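Local coordinates for aq_2013 protein (Aquifex aeolicus, PDB 2P6C) that is of unknown function but belongs to the YjbQ (UPF0047) family, forms a trimer and holds a phosphate ion in a polar pocket, at residues A[2-7]-A[132-137]; A[45-50]-A[126-131]; A[53-58]-A[114-119]. All blocks are in the same frame, centred on the assembly; numbering follows the deposited sequence.

Contact 1: residues A[2-7]-A[132-137]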
loop_
_atom_site.group_PDB
_atom_site.type_symbol
_atom_site.label_atom_id
_atom_site.label_comp_id
_atom_site.label_asym_id
_atom_site.label_seq_id
_atom_site.Cartn_x
_atom_site.Cartn_y
_atom_site.Cartn_z
ATOM N N LYS A 2 -12.628 -20.994 0.102
ATOM C CA LYS A 2 -11.472 -21.454 -0.689
ATOM C C LYS A 2 -10.235 -20.554 -0.479
ATOM O O LYS A 2 -10.321 -19.346 -0.301
ATOM C CB LYS A 2 -11.851 -21.390 -2.171
ATOM C CG LYS A 2 -12.814 -22.484 -2.642
ATOM C CD LYS A 2 -13.113 -22.319 -4.137
ATOM C CE LYS A 2 -13.972 -23.437 -4.733
ATOM N NZ LYS A 2 -15.374 -23.161 -4.457
ATOM N N ALA A 3 -9.052 -21.160 -0.473
ATOM C CA ALA A 3 -7.781 -20.470 -0.281
ATOM C C ALA A 3 -6.778 -21.164 -1.196
ATOM O O ALA A 3 -6.810 -22.387 -1.366
ATOM C CB ALA A 3 -7.346 -20.564 1.167
ATOM N N TYR A 4 -5.885 -20.378 -1.773
ATOM C CA TYR A 4 -4.921 -20.905 -2.711
ATOM C C TYR A 4 -3.617 -20.136 -2.546
ATOM O O TYR A 4 -3.628 -18.907 -2.479
ATOM C CB TYR A 4 -5.497 -20.724 -4.115
ATOM C CG TYR A 4 -4.601 -21.245 -5.178
ATOM C CD1 TYR A 4 -4.570 -22.603 -5.462
ATOM C CD2 TYR A 4 -3.683 -20.410 -5.819
ATOM C CE1 TYR A 4 -3.638 -23.130 -6.342
ATOM C CE2 TYR A 4 -2.739 -20.935 -6.708
ATOM C CZ TYR A 4 -2.722 -22.302 -6.954
ATOM O OH TYR A 4 -1.754 -22.876 -7.748
ATOM N N THR A 5 -2.501 -20.853 -2.464
ATOM C CA THR A 5 -1.211 -20.214 -2.297
ATOM C C THR A 5 -0.246 -20.671 -3.375
ATOM O O THR A 5 -0.245 -21.839 -3.762
ATOM C CB THR A 5 -0.624 -20.565 -0.931
ATOM O OG1 THR A 5 -1.586 -20.278 0.087
ATOM C CG2 THR A 5 0.639 -19.758 -0.667
ATOM N N LYS A 6 0.556 -19.733 -3.873
ATOM C CA LYS A 6 1.552 -20.018 -4.905
ATOM C C LYS A 6 2.688 -19.013 -4.774
ATOM O O LYS A 6 2.447 -17.818 -4.585
ATOM C CB LYS A 6 0.937 -19.923 -6.305
ATOM C CG LYS A 6 1.913 -20.227 -7.443
ATOM C CD LYS A 6 2.095 -21.727 -7.663
ATOM C CE LYS A 6 2.753 -22.028 -9.010
ATOM N NZ LYS A 6 1.920 -21.570 -10.162
ATOM N N TYR A 7 3.923 -19.505 -4.855
ATOM C CA TYR A 7 5.099 -18.649 -4.756
ATOM C C TYR A 7 5.810 -18.550 -6.104
ATOM O O TYR A 7 6.016 -19.553 -6.791
ATOM C CB TYR A 7 6.089 -19.194 -3.716
ATOM C CG TYR A 7 5.505 -19.379 -2.334
ATOM C CD1 TYR A 7 4.720 -20.490 -2.031
ATOM C CD2 TYR A 7 5.723 -18.434 -1.330
ATOM C CE1 TYR A 7 4.167 -20.659 -0.770
ATOM C CE2 TYR A 7 5.173 -18.593 -0.059
ATOM C CZ TYR A 7 4.395 -19.708 0.212
ATOM O OH TYR A 7 3.834 -19.865 1.458
ATOM N N ILE A 132 1.618 -15.280 -3.782
ATOM C CA ILE A 132 0.250 -15.046 -4.234
ATOM C C ILE A 132 -0.685 -15.764 -3.282
ATOM O O ILE A 132 -0.637 -16.957 -3.126
ATOM C CB ILE A 132 0.028 -15.632 -5.639
ATOM C CG1 ILE A 132 0.942 -14.948 -6.652
ATOM C CG2 ILE A 132 -1.433 -15.373 -6.081
ATOM C CD1 ILE A 132 0.996 -15.686 -7.991
ATOM N N LYS A 133 -1.521 -14.980 -2.603
ATOM C CA LYS A 133 -2.446 -15.601 -1.685
ATOM C C LYS A 133 -3.864 -15.185 -2.032
ATOM O O LYS A 133 -4.206 -14.009 -2.051
ATOM C CB LYS A 133 -2.098 -15.134 -0.271
ATOM C CG LYS A 133 -2.850 -15.927 0.799
ATOM C CD LYS A 133 -2.382 -17.380 0.873
ATOM C CE LYS A 133 -2.625 -17.999 2.257
ATOM N NZ LYS A 133 -1.760 -19.163 2.435
ATOM N N ILE A 134 -4.657 -16.224 -2.377
ATOM C CA ILE A 134 -6.046 -16.012 -2.789
ATOM C C ILE A 134 -7.025 -16.627 -1.804
ATOM O O ILE A 134 -6.837 -17.730 -1.308
ATOM C CB ILE A 134 -6.240 -16.687 -4.155
ATOM C CG1 ILE A 134 -5.379 -15.942 -5.194
ATOM C CG2 ILE A 134 -7.727 -16.554 -4.557
ATOM C CD1 ILE A 134 -5.278 -16.550 -6.604
ATOM N N ILE A 135 -8.096 -15.881 -1.486
ATOM C CA ILE A 135 -9.202 -16.368 -0.593
ATOM C C ILE A 135 -10.500 -15.899 -1.224
ATOM O O ILE A 135 -10.571 -14.852 -1.854
ATOM C CB ILE A 135 -9.102 -15.975 0.904
ATOM C CG1 ILE A 135 -9.170 -14.426 1.094
ATOM C CG2 ILE A 135 -7.783 -16.464 1.570
ATOM C CD1 ILE A 135 -9.393 -13.889 2.542
ATOM N N GLY A 136 -11.567 -16.654 -1.000
ATOM C CA GLY A 136 -12.875 -16.269 -1.490
ATOM C C GLY A 136 -13.621 -17.546 -1.807
ATOM O O GLY A 136 -13.316 -18.617 -1.261
ATOM N N GLU A 137 -14.602 -17.457 -2.701
ATOM C CA GLU A 137 -15.515 -18.507 -3.143
ATOM C C GLU A 137 -15.597 -18.575 -4.670
ATOM O O GLU A 137 -15.833 -17.585 -5.353
ATOM C CB GLU A 137 -16.900 -18.221 -2.551
ATOM C CG GLU A 137 -17.668 -19.502 -2.201
ATOM C CD GLU A 137 -17.998 -19.510 -0.722
ATOM O OE1 GLU A 137 -18.986 -18.887 -0.339
ATOM O OE2 GLU A 137 -17.271 -20.134 0.037
ATOM O OXT GLU A 137 -15.430 -19.622 -5.283
#
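Thr5 and Lys133 face each other at a non-hydrogen-bonded pair of antiparallel strands, and their side chains cross obliquely on the sheet face they share with Ala3 and Ile135. With CG anti to the backbone N (chi1 -170°) and a bend at chi2, the Lys133 chain swings across to the neighbouring strand, where NZ donates to Thr5 OG1 at 2.6 Å and CD rests 3.1 Å from the same OG1. Threonine suits this place: OG1 receives the ammonium while CG2 stays near Ile132 O. The ammonium has further partners on the second subunit, a salt bridge to Glu36 and a hydrogen bond to Thr105, so an alanine here would probably leave Thr5 OG1 and that Glu36 without their cationic mate. On the same face Ala3 CB meets Ile135 CG2 at 4.1 Å, a small side chain beside a branched one.

The other face carries Tyr4, Ile134, Lys6 and Ile132. Tyr4 CB packs on Ile134 CB at 4.1 Å, and CD1 of Ile134 comes obliquely to the tyrosine ring. Backbone hydrogen bonds join Lys2, Tyr4 and Lys6 to Gly136, Ile134 and Ile132. Gly136 has backbone angles that would press any CB against the carbonyl O of Ile135, which makes glycine fitting. At the chain end Lys2 NZ forms a long salt bridge of 3.6 Å to Glu137 OXT, while the Glu137 side chain turns to Met1 of the third subunit.

Strand 2-10 is the outermost strand of a four-stranded sheet within its chain, and strand 128-136 lies between it and strand 37-43. Helix 22-32 packs over the face bearing Tyr4 and Ile134; Ile135 of this chain meets Ile135 of both other subunits.

Contact 2: residues A[45-50]-A[126-131]. With PO4 (phosphate ion), chain C.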
loop_
_atom_site.group_PDB
_atom_site.type_symbol
_atom_site.label_atom_id
_atom_site.label_comp_id
_atom_site.label_asym_id
_atom_site.label_seq_id
_atom_site.Cartn_x
_atom_site.Cartn_y
_atom_site.Cartn_z
ATOM N N HIS A 45 10.573 -9.935 0.062
ATOM C CA HIS A 45 11.844 -9.302 0.373
ATOM C C HIS A 45 11.703 -7.789 0.530
ATOM O O HIS A 45 10.756 -7.177 0.038
ATOM C CB HIS A 45 12.862 -9.646 -0.729
ATOM C CG HIS A 45 13.020 -11.118 -0.946
ATOM N ND1 HIS A 45 14.044 -11.843 -0.378
ATOM C CD2 HIS A 45 12.212 -12.021 -1.553
ATOM C CE1 HIS A 45 13.858 -13.129 -0.616
ATOM N NE2 HIS A 45 12.753 -13.264 -1.327
ATOM N N LEU A 46 12.675 -7.185 1.197
ATOM C CA LEU A 46 12.726 -5.737 1.520
ATOM C C LEU A 46 13.402 -4.952 0.370
ATOM O O LEU A 46 13.544 -3.736 0.383
ATOM C CB LEU A 46 13.597 -5.469 2.794
ATOM C CG LEU A 46 12.939 -5.858 4.171
ATOM C CD1 LEU A 46 11.524 -5.336 4.426
ATOM C CD2 LEU A 46 12.895 -7.357 4.412
ATOM N N THR A 47 13.932 -5.646 -0.634
ATOM C CA THR A 47 14.696 -4.999 -1.695
ATOM C C THR A 47 14.060 -5.184 -3.087
ATOM O O THR A 47 14.710 -5.067 -4.118
ATOM C CB THR A 47 16.101 -5.596 -1.660
ATOM O OG1 THR A 47 16.001 -7.020 -1.725
ATOM C CG2 THR A 47 16.801 -5.208 -0.353
ATOM N N SER A 48 12.768 -5.484 -3.063
ATOM C CA SER A 48 11.970 -5.689 -4.254
ATOM C C SER A 48 10.508 -5.484 -3.874
ATOM O O SER A 48 10.129 -5.648 -2.708
ATOM C CB SER A 48 12.185 -7.106 -4.802
ATOM O OG SER A 48 11.742 -8.105 -3.896
ATOM N N SER A 49 9.690 -5.130 -4.861
ATOM C CA SER A 49 8.245 -4.915 -4.641
ATOM C C SER A 49 7.399 -5.431 -5.822
ATOM O O SER A 49 7.874 -5.530 -6.952
ATOM C CB SER A 49 7.987 -3.398 -4.467
ATOM O OG SER A 49 8.640 -2.895 -3.291
ATOM N N VAL A 50 6.127 -5.866 -5.492
ATOM C CA VAL A 50 5.046 -5.987 -6.485
ATOM C C VAL A 50 4.286 -4.690 -6.523
ATOM O O VAL A 50 3.805 -4.159 -5.527
ATOM C CB VAL A 50 4.073 -7.122 -6.131
ATOM C CG1 VAL A 50 2.946 -7.199 -7.187
ATOM C CG2 VAL A 50 4.792 -8.455 -6.103
ATOM N N ARG A 126 19.748 -12.857 -7.535
ATOM C CA ARG A 126 19.685 -13.958 -6.600
ATOM C C ARG A 126 18.239 -14.369 -6.389
ATOM O O ARG A 126 17.307 -13.627 -6.673
ATOM C CB ARG A 126 20.293 -13.494 -5.277
ATOM C CG ARG A 126 19.612 -12.236 -4.738
ATOM C CD ARG A 126 20.272 -11.735 -3.450
ATOM N NE ARG A 126 19.960 -10.320 -3.230
ATOM C CZ ARG A 126 19.074 -10.028 -2.262
ATOM N NH1 ARG A 126 18.527 -10.999 -1.549
ATOM N NH2 ARG A 126 18.749 -8.754 -2.025
ATOM N N PRO A 127 18.037 -15.618 -5.932
ATOM C CA PRO A 127 16.694 -16.172 -5.763
ATOM C C PRO A 127 15.850 -15.426 -4.734
ATOM O O PRO A 127 16.200 -15.356 -3.561
ATOM C CB PRO A 127 16.972 -17.621 -5.354
ATOM C CG PRO A 127 18.391 -17.910 -5.790
ATOM C CD PRO A 127 19.053 -16.585 -5.465
ATOM N N LYS A 128 14.744 -14.854 -5.198
ATOM C CA LYS A 128 13.818 -14.107 -4.346
ATOM C C LYS A 128 12.396 -14.486 -4.736
ATOM O O LYS A 128 12.106 -14.735 -5.912
ATOM C CB LYS A 128 14.065 -12.608 -4.510
ATOM C CG LYS A 128 15.428 -12.194 -3.964
ATOM C CD LYS A 128 15.944 -10.856 -4.492
ATOM C CE LYS A 128 15.334 -9.665 -3.778
ATOM N NZ LYS A 128 16.208 -8.452 -3.900
ATOM N N ARG A 129 11.500 -14.525 -3.760
ATOM C CA ARG A 129 10.143 -14.933 -4.070
ATOM C C ARG A 129 9.066 -13.869 -3.869
ATOM O O ARG A 129 9.224 -12.899 -3.120
ATOM C CB ARG A 129 9.758 -16.164 -3.230
ATOM C CG ARG A 129 10.729 -17.350 -3.235
ATOM C CD ARG A 129 10.160 -18.427 -2.304
ATOM N NE ARG A 129 10.166 -17.905 -0.942
ATOM C CZ ARG A 129 9.421 -18.352 0.069
ATOM N NH1 ARG A 129 8.557 -19.364 -0.080
ATOM N NH2 ARG A 129 9.556 -17.783 1.260
ATOM N N VAL A 130 7.965 -14.096 -4.572
ATOM C CA VAL A 130 6.752 -13.313 -4.499
ATOM C C VAL A 130 5.662 -14.291 -4.091
ATOM O O VAL A 130 5.632 -15.401 -4.618
ATOM C CB VAL A 130 6.398 -12.759 -5.892
ATOM C CG1 VAL A 130 4.917 -12.384 -5.919
ATOM C CG2 VAL A 130 7.238 -11.539 -6.260
ATOM N N VAL A 131 4.832 -13.915 -3.088
ATOM C CA VAL A 131 3.684 -14.782 -2.695
ATOM C C VAL A 131 2.402 -14.293 -3.295
ATOM O O VAL A 131 2.157 -13.091 -3.405
ATOM C CB VAL A 131 3.545 -14.948 -1.144
ATOM C CG1 VAL A 131 3.435 -13.595 -0.437
ATOM C CG2 VAL A 131 2.299 -15.753 -0.818
HETATM P P PO4 C . 16.939 -9.701 0.887
HETATM O O1 PO4 C . 17.962 -10.227 1.828
HETATM O O2 PO4 C . 16.733 -10.711 -0.096
HETATM O O3 PO4 C . 15.843 -9.262 1.677
HETATM O O4 PO4 C . 17.522 -8.449 0.179
HETATM O O HOH W 1 11.918 -15.648 -0.319
#
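Lys128 reaches from its strand past the His45 ring to Thr47. Its CB lies over one face of the imidazole, 3.7 Å from the ring centroid, a CH-pi contact offset toward the rim. CG remains beside the ring, nearest CE1, and a bend at chi3 (80°) turns the rest of the chain toward Thr47. CD sits over the centre of the Arg126 guanidinium, and CE comes within 3.4 Å of Thr47 OG1. At the tip NZ donates to Thr47 OG1 at 2.6 Å, and also pairs with Glu121 and the carbonyl of Asp123, so this buried ammonium is well satisfied.

The ring covered by Lys128 is used at both nitrogens. His45 NE2 accepts from Arg129 N at 3.0 Å, the donor lying 25° out of the ring plane, and ND1 donates to phosphate O2 at 2.9 Å. Thr47 OG1 in turn donates to phosphate O4 at 2.8 Å. The Arg126 guanidinium presents its edge to the phosphate, though its 2.3 Å NH1 to O2 distance is too short to be trusted.

Imidazole, hydroxyl and guanidinium thus form an anion pocket; the phosphate probably came from the crystallisation liquor, but the chemistry is consistent with a site for an anionic group such as phosphate.

Contact 3: residues A[53-58]-A[114-119]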
loop_
_atom_site.group_PDB
_atom_site.type_symbol
_atom_site.label_atom_id
_atom_site.label_comp_id
_atom_site.label_asym_id
_atom_site.label_seq_id
_atom_site.Cartn_x
_atom_site.Cartn_y
_atom_site.Cartn_z
ATOM N N GLN A 53 1.770 -0.930 -12.561
ATOM C CA GLN A 53 2.078 0.142 -13.486
ATOM C C GLN A 53 1.379 -0.148 -14.788
ATOM O O GLN A 53 0.600 -1.055 -14.884
ATOM C CB GLN A 53 3.550 0.114 -13.779
ATOM C CG GLN A 53 4.328 0.521 -12.556
ATOM C CD GLN A 53 4.117 1.990 -12.290
ATOM O OE1 GLN A 53 4.846 2.856 -12.748
ATOM N NE2 GLN A 53 3.123 2.250 -11.417
ATOM N N ASP A 54 1.647 0.666 -15.807
ATOM C CA ASP A 54 1.212 0.159 -17.100
ATOM C C ASP A 54 2.411 -0.228 -17.967
ATOM O O ASP A 54 3.541 -0.237 -17.523
ATOM C CB ASP A 54 0.225 1.156 -17.798
ATOM C CG ASP A 54 0.895 2.437 -18.300
ATOM O OD1 ASP A 54 2.080 2.394 -18.623
ATOM O OD2 ASP A 54 0.209 3.461 -18.395
ATOM N N ASP A 55 2.136 -0.581 -19.226
ATOM C CA ASP A 55 3.208 -1.147 -20.088
ATOM C C ASP A 55 4.087 -0.122 -20.822
ATOM O O ASP A 55 5.149 -0.437 -21.345
ATOM C CB ASP A 55 2.563 -2.004 -21.148
ATOM C CG ASP A 55 1.970 -3.232 -20.476
ATOM O OD1 ASP A 55 2.708 -3.951 -19.806
ATOM O OD2 ASP A 55 0.759 -3.420 -20.590
ATOM N N GLU A 56 3.689 1.140 -20.895
ATOM C CA GLU A 56 4.471 2.105 -21.690
ATOM C C GLU A 56 5.955 2.226 -21.262
ATOM O O GLU A 56 6.278 2.467 -20.106
ATOM C CB GLU A 56 3.784 3.465 -21.585
ATOM C CG GLU A 56 3.974 4.310 -22.844
ATOM C CD GLU A 56 5.200 5.175 -22.678
ATOM O OE1 GLU A 56 5.274 5.905 -21.700
ATOM O OE2 GLU A 56 6.078 5.115 -23.539
ATOM N N GLU A 57 6.829 2.049 -22.253
ATOM C CA GLU A 57 8.302 2.121 -22.236
ATOM C C GLU A 57 8.853 3.373 -21.521
ATOM O O GLU A 57 9.724 3.300 -20.665
ATOM C CB GLU A 57 8.806 2.086 -23.681
ATOM C CG GLU A 57 10.128 2.838 -23.860
ATOM C CD GLU A 57 10.434 2.975 -25.335
ATOM O OE1 GLU A 57 9.744 3.729 -26.008
ATOM O OE2 GLU A 57 11.351 2.305 -25.804
ATOM N N GLY A 58 8.366 4.494 -22.037
ATOM C CA GLY A 58 8.830 5.770 -21.538
ATOM C C GLY A 58 8.526 5.875 -20.054
ATOM O O GLY A 58 9.337 6.389 -19.278
ATOM N N TRP A 114 -5.558 -0.486 -18.356
ATOM C CA TRP A 114 -4.127 -0.433 -18.602
ATOM C C TRP A 114 -3.258 -1.039 -17.499
ATOM O O TRP A 114 -2.046 -1.154 -17.668
ATOM C CB TRP A 114 -3.709 1.022 -18.864
ATOM C CG TRP A 114 -4.368 1.628 -20.087
ATOM C CD1 TRP A 114 -5.155 2.754 -20.130
ATOM C CD2 TRP A 114 -4.270 1.161 -21.438
ATOM N NE1 TRP A 114 -5.549 3.012 -21.421
ATOM C CE2 TRP A 114 -5.018 2.050 -22.246
ATOM C CE3 TRP A 114 -3.619 0.078 -22.048
ATOM C CZ2 TRP A 114 -5.134 1.885 -23.635
ATOM C CZ3 TRP A 114 -3.734 -0.085 -23.426
ATOM C CH2 TRP A 114 -4.483 0.814 -24.204
ATOM N N GLN A 115 -3.866 -1.441 -16.385
ATOM C CA GLN A 115 -3.141 -2.028 -15.248
ATOM C C GLN A 115 -2.366 -3.308 -15.628
ATOM O O GLN A 115 -2.878 -4.204 -16.286
ATOM C CB GLN A 115 -4.151 -2.330 -14.134
ATOM C CG GLN A 115 -4.528 -1.086 -13.322
ATOM C CD GLN A 115 -5.447 -1.472 -12.180
ATOM O OE1 GLN A 115 -6.281 -2.357 -12.270
ATOM N NE2 GLN A 115 -5.257 -0.746 -11.060
ATOM N N GLU A 116 -1.125 -3.395 -15.170
ATOM C CA GLU A 116 -0.285 -4.568 -15.377
ATOM C C GLU A 116 0.475 -4.757 -14.067
ATOM O O GLU A 116 0.931 -3.788 -13.470
ATOM C CB GLU A 116 0.698 -4.330 -16.525
ATOM C CG GLU A 116 1.787 -5.403 -16.668
ATOM C CD GLU A 116 1.295 -6.673 -17.342
ATOM O OE1 GLU A 116 0.139 -6.698 -17.817
ATOM O OE2 GLU A 116 2.075 -7.651 -17.405
ATOM N N ILE A 117 0.597 -5.997 -13.616
ATOM C CA ILE A 117 1.311 -6.282 -12.374
ATOM C C ILE A 117 2.775 -6.576 -12.682
ATOM O O ILE A 117 3.079 -7.386 -13.555
ATOM C CB ILE A 117 0.725 -7.519 -11.659
ATOM C CG1 ILE A 117 -0.780 -7.348 -11.460
ATOM C CG2 ILE A 117 1.417 -7.720 -10.309
ATOM C CD1 ILE A 117 -1.453 -8.589 -10.898
ATOM N N PHE A 118 3.686 -5.925 -11.969
ATOM C CA PHE A 118 5.107 -6.168 -12.190
ATOM C C PHE A 118 5.815 -6.548 -10.913
ATOM O O PHE A 118 5.388 -6.180 -9.819
ATOM C CB PHE A 118 5.825 -4.919 -12.712
ATOM C CG PHE A 118 5.443 -4.515 -14.096
ATOM C CD1 PHE A 118 4.326 -3.722 -14.320
ATOM C CD2 PHE A 118 6.242 -4.875 -15.183
ATOM C CE1 PHE A 118 4.010 -3.286 -15.604
ATOM C CE2 PHE A 118 5.938 -4.450 -16.463
ATOM C CZ PHE A 118 4.818 -3.649 -16.681
ATOM N N TYR A 119 6.899 -7.297 -11.065
ATOM C CA TYR A 119 7.786 -7.591 -9.958
ATOM C C TYR A 119 8.916 -6.645 -10.196
ATOM O O TYR A 119 9.597 -6.740 -11.208
ATOM C CB TYR A 119 8.332 -9.039 -10.030
ATOM C CG TYR A 119 9.418 -9.281 -8.996
ATOM C CD1 TYR A 119 9.133 -9.154 -7.628
ATOM C CD2 TYR A 119 10.720 -9.636 -9.374
ATOM C CE1 TYR A 119 10.125 -9.371 -6.671
ATOM C CE2 TYR A 119 11.712 -9.851 -8.416
ATOM C CZ TYR A 119 11.415 -9.711 -7.068
ATOM O OH TYR A 119 12.403 -9.877 -6.111
HETATM O O HOH W 2 -0.566 -0.931 -19.963
#
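The Phe118 ring is met obliquely by three parts of segment 53-58. Gln53 CB approaches CE1 of Phe118 to 3.9 Å, the carbonyl O of Asp54 lies 3.6 Å from the same CE1, and Asp55 OD1 stands 3.8 Å from CZ. The Asp55 carboxylate is inclined 62° to the ring. His60 brings its own ring against Phe118, the two planes at about 80°. A flat apolar ring fits here because it can lie against Gln53 CB and the backbone of Asp54. CG of Phe118, anti to the carbonyl carbon, carries the ring to the turn at Asp54.

The second pair of flat groups is the carboxylates of Asp55 and Glu116. Their side chains cross at about a right angle with the planes 53° apart, and Asp55 OD1 touches Glu116 CG. The like charges, Asp55 OD1 and Glu116 OE1 4.3 Å apart, are probably eased by Arg20, which salt-bridges Asp55 OD1 and makes a long, weak ion pair with Glu116.

Backbone bonds tie the segments at one antiparallel hydrogen-bonded pair: Glu116 N donates to Gln53 O at 2.9 Å and Gln53 N to Glu116 O at 3.1 Å. Next to it Asp54 CB packs on Trp114 O at 3.2 Å, and a water also joins the chains, donating to Trp114 O at 2.7 Å and to Asp55 OD2 while accepting from Asp55 N. Asp54 OD1 accepts from Glu56 N, an Asx turn, and Glu56, the N-cap residue, accepts from Gly58 N through OE2.

The contact lies where strand 48-53 ends and helix 57-70 begins. Strand 116-121 runs between strands 48-53 and 17-20 in a three-stranded antiparallel sheet, with Glu116 and Ile117 touching helix 22-32; Glu56 hydrogen-bonds His79 and Glu57 salt-bridges Arg81, both of the third subunit.

Contacts 1 and 2 share strand 128-136: it pairs with strand 2-10 in contact 1, and in contact 2 its Lys128 backs His45 and Thr47, which with Arg126 bind the phosphate. Their centres are 18 Å apart, yet they touch, with Tyr7 CD2 3.2 Å from Arg129 NH1. Contact 3 joins strands 48-53 and 116-121 of the second sheet, its centre also 18 Å from that of contact 2; Tyr119 links the two, its OH 2.9 Å from Ser48 OG in a probable hydrogen bond and its CD1 packed on Val130. Contacts 1 and 3 do not touch, their nearest atoms about 8 Å apart. Along the chain, contact 3 nests within contact 2, and contact 2 within contact 1.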